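Local coordinates for pseudoazurin (Blue copper protein) (Sinorhizobium meliloti, PDB 3TU6) that binds a single copper ion as a periplasmic cupredoxin and probably shuttles electrons between redox partners, at residues I25-G30 against V68-P73. Numbering follows the deposited sequence.
Sequences IRAQPG and VTLSKP
A27, the last residue of strand 19-27, opens the contact by aiming its methyl group at L70, where CB comes within 4.3 Å of CD1. L70 can meet it because its CG lies anti to the backbone carbonyl (chi1 -59°), which drops the isobutyl group inward from the chain. L70 also touches V33, I92 and V94, while A27 lies on Y4; both are buried. At Q28 the chain leaves the strand. Its beta carbon points away from 68-73, and its backbone N is hydrogen-bonded to OD2 of D31, across the turn.

P29 reaches the other segment through its CB and CG. CB of P29 sits 3.6 Å from S71 O. CG of P29 packs against P73 CB at 4.3 Å. The CA-H of P29 makes a weak polar contact with L70 O, with CA 3.5 Å from the oxygen. Here two connections of the cupredoxin beta barrel meet: strand 19-27 pairs with strand 89-94, strand 67-69 pairs with strand 32-36, and the turn leading from 19-27 into 32-36 comes up against the loop leading from 67-69 into 74-79. The copper site lies away from this place.

G30 provides the one direct hydrogen bond between the segments. Its N reaches L70 O at 2.8 Å and the bond is almost straight (177° at the hydrogen), but it arrives from above the carbonyl plane, 43° out of it. That oxygen therefore receives both the G30 amide and the CA-H of P29. With a positive phi, G30 holds a backbone shape in which a beta carbon would press on the P29 carbonyl oxygen. A water adds a second link, accepting from L70 N at 3.2 Å and donating a weak bond to G30 O.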
ATOM      1  N   ILE A  25       0.706   1.884   6.552  1.00 23.89           N
ATOM      2  CA  ILE A  25      -0.377   2.107   7.513  1.00 22.04           C
ATOM      3  C   ILE A  25      -0.473   0.909   8.456  1.00 23.12           C
ATOM      4  O   ILE A  25      -0.468  -0.236   8.004  1.00 20.87           O
ATOM      5  CB  ILE A  25      -1.744   2.281   6.806  1.00 22.88           C
ATOM      6  CG1 ILE A  25      -1.815   3.626   6.079  1.00 21.26           C
ATOM      7  CG2 ILE A  25      -2.893   2.173   7.805  1.00 21.65           C
ATOM      8  CD1 ILE A  25      -1.940   4.823   7.000  1.00 24.60           C
ATOM      9  N   ARG A  26      -0.555   1.178   9.759  1.00 22.26           N
ATOM     10  CA  ARG A  26      -0.754   0.129  10.759  1.00 22.93           C
ATOM     11  C   ARG A  26      -2.171   0.218  11.313  1.00 23.09           C
ATOM     12  O   ARG A  26      -2.473   1.079  12.140  1.00 23.70           O
ATOM     13  CB  ARG A  26       0.279   0.242  11.886  1.00 21.55           C
ATOM     14  CG  ARG A  26       1.735   0.208  11.425  1.00 24.23           C
ATOM     15  CD  ARG A  26       2.075  -1.052  10.630  1.00 18.71           C
ATOM     16  NE  ARG A  26       1.894  -2.278  11.410  1.00 31.16           N
ATOM     17  CZ  ARG A  26       2.866  -2.948  12.035  1.00 28.82           C
ATOM     18  NH1 ARG A  26       2.569  -4.053  12.709  1.00 28.49           N
ATOM     19  NH2 ARG A  26       4.129  -2.532  11.998  1.00 25.33           N
ATOM     20  N   ALA A  27      -3.034  -0.678  10.841  1.00 23.59           N
ATOM     21  CA  ALA A  27      -4.448  -0.675  11.204  1.00 23.52           C
ATOM     22  C   ALA A  27      -4.830  -1.951  11.943  1.00 23.79           C
ATOM     23  O   ALA A  27      -4.031  -2.880  12.060  1.00 22.94           O
ATOM     24  CB  ALA A  27      -5.300  -0.521   9.956  1.00 23.97           C
ATOM     25  N   GLN A  28      -6.061  -1.972  12.445  1.00 25.84           N
ATOM     26  CA  GLN A  28      -6.640  -3.157  13.068  1.00 26.63           C
ATOM     27  C   GLN A  28      -7.773  -3.679  12.189  1.00 24.41           C
ATOM     28  O   GLN A  28      -8.318  -2.925  11.377  1.00 23.68           O
ATOM     29  CB  GLN A  28      -7.172  -2.820  14.462  1.00 27.82           C
ATOM     30  CG  GLN A  28      -6.103  -2.350  15.440  1.00 29.10           C
ATOM     31  CD  GLN A  28      -5.027  -3.393  15.681  1.00 30.35           C
ATOM     32  OE1 GLN A  28      -5.319  -4.579  15.840  1.00 41.14           O
ATOM     33  NE2 GLN A  28      -3.775  -2.956  15.709  1.00 43.11           N
ATOM     34  N   PRO A  29      -8.126  -4.970  12.337  1.00 23.48           N
ATOM     35  CA  PRO A  29      -9.242  -5.549  11.589  1.00 23.04           C
ATOM     36  C   PRO A  29     -10.532  -4.729  11.706  1.00 22.80           C
ATOM     37  O   PRO A  29     -10.975  -4.428  12.815  1.00 21.99           O
ATOM     38  CB  PRO A  29      -9.413  -6.924  12.238  1.00 25.78           C
ATOM     39  CG  PRO A  29      -8.054  -7.280  12.705  1.00 25.46           C
ATOM     40  CD  PRO A  29      -7.416  -5.991  13.132  1.00 25.07           C
ATOM     41  N   GLY A  30     -11.109  -4.363  10.565  1.00 22.63           N
ATOM     42  CA  GLY A  30     -12.350  -3.590  10.531  1.00 23.73           C
ATOM     43  C   GLY A  30     -12.164  -2.108  10.252  1.00 23.05           C
ATOM     44  O   GLY A  30     -13.139  -1.403   9.990  1.00 24.25           O
ATOM     45  N   VAL A  68     -11.073   1.789   1.215  1.00 26.55           N
ATOM     46  CA  VAL A  68     -11.019   0.328   1.249  1.00 26.25           C
ATOM     47  C   VAL A  68     -11.322  -0.205   2.648  1.00 28.12           C
ATOM     48  O   VAL A  68     -10.971   0.418   3.652  1.00 27.78           O
ATOM     49  CB  VAL A  68      -9.641  -0.202   0.780  1.00 25.99           C
ATOM     50  CG1 VAL A  68      -9.319   0.326  -0.612  1.00 25.94           C
ATOM     51  CG2 VAL A  68      -8.544   0.178   1.761  1.00 23.04           C
ATOM     52  N   THR A  69     -11.986  -1.358   2.697  1.00 30.36           N
ATOM     53  CA  THR A  69     -12.289  -2.049   3.946  1.00 32.33           C
ATOM     54  C   THR A  69     -11.205  -3.084   4.225  1.00 31.70           C
ATOM     55  O   THR A  69     -10.674  -3.694   3.296  1.00 32.18           O
ATOM     56  CB  THR A  69     -13.653  -2.762   3.872  1.00 34.34           C
ATOM     57  OG1 THR A  69     -13.656  -3.684   2.774  1.00 37.60           O
ATOM     58  CG2 THR A  69     -14.776  -1.752   3.684  1.00 34.70           C
ATOM     59  N   LEU A  70     -10.888  -3.283   5.502  1.00 31.16           N
ATOM     60  CA  LEU A  70      -9.793  -4.163   5.907  1.00 31.77           C
ATOM     61  C   LEU A  70     -10.251  -5.142   6.988  1.00 31.86           C
ATOM     62  O   LEU A  70      -9.836  -5.048   8.143  1.00 31.67           O
ATOM     63  CB  LEU A  70      -8.616  -3.326   6.411  1.00 31.83           C
ATOM     64  CG  LEU A  70      -8.019  -2.327   5.417  1.00 32.98           C
ATOM     65  CD1 LEU A  70      -7.096  -1.351   6.134  1.00 35.34           C
ATOM     66  CD2 LEU A  70      -7.285  -3.051   4.298  1.00 30.32           C
ATOM     67  N   SER A  71     -11.104  -6.086   6.597  1.00 32.13           N
ATOM     68  CA  SER A  71     -11.699  -7.033   7.539  1.00 34.10           C
ATOM     69  C   SER A  71     -10.713  -8.108   7.991  1.00 33.58           C
ATOM     70  O   SER A  71     -10.565  -8.350   9.189  1.00 33.92           O
ATOM     71  CB  SER A  71     -12.940  -7.693   6.927  1.00 35.12           C
ATOM     72  OG  SER A  71     -13.993  -6.757   6.780  1.00 37.05           O
ATOM     73  N   LYS A  72     -10.049  -8.752   7.033  1.00 34.14           N
ATOM     74  CA  LYS A  72      -9.131  -9.849   7.343  1.00 34.54           C
ATOM     75  C   LYS A  72      -7.747  -9.319   7.719  1.00 33.57           C
ATOM     76  O   LYS A  72      -7.249  -8.388   7.083  1.00 31.84           O
ATOM     77  CB  LYS A  72      -9.018 -10.811   6.157  1.00 35.80           C
ATOM     78  CG  LYS A  72     -10.341 -11.453   5.761  1.00 39.86           C
ATOM     79  CD  LYS A  72     -10.136 -12.725   4.946  1.00 44.97           C
ATOM     80  CE  LYS A  72      -9.853 -13.933   5.833  1.00 51.49           C
ATOM     81  NZ  LYS A  72     -11.050 -14.351   6.618  1.00 50.52           N
ATOM     82  N   PRO A  73      -7.121  -9.907   8.755  1.00 33.61           N
ATOM     83  CA  PRO A  73      -5.792  -9.463   9.169  1.00 32.67           C
ATOM     84  C   PRO A  73      -4.691  -9.930   8.215  1.00 31.52           C
ATOM     85  O   PRO A  73      -4.833 -10.966   7.564  1.00 30.60           O
ATOM     86  CB  PRO A  73      -5.621 -10.108  10.546  1.00 33.23           C
ATOM     87  CG  PRO A  73      -6.455 -11.326  10.492  1.00 35.72           C
ATOM     88  CD  PRO A  73      -7.625 -10.996   9.613  1.00 34.92           C
TER
HETATM   89  O   HOH W   1     -13.401  -2.187   7.060  1.00 40.46           O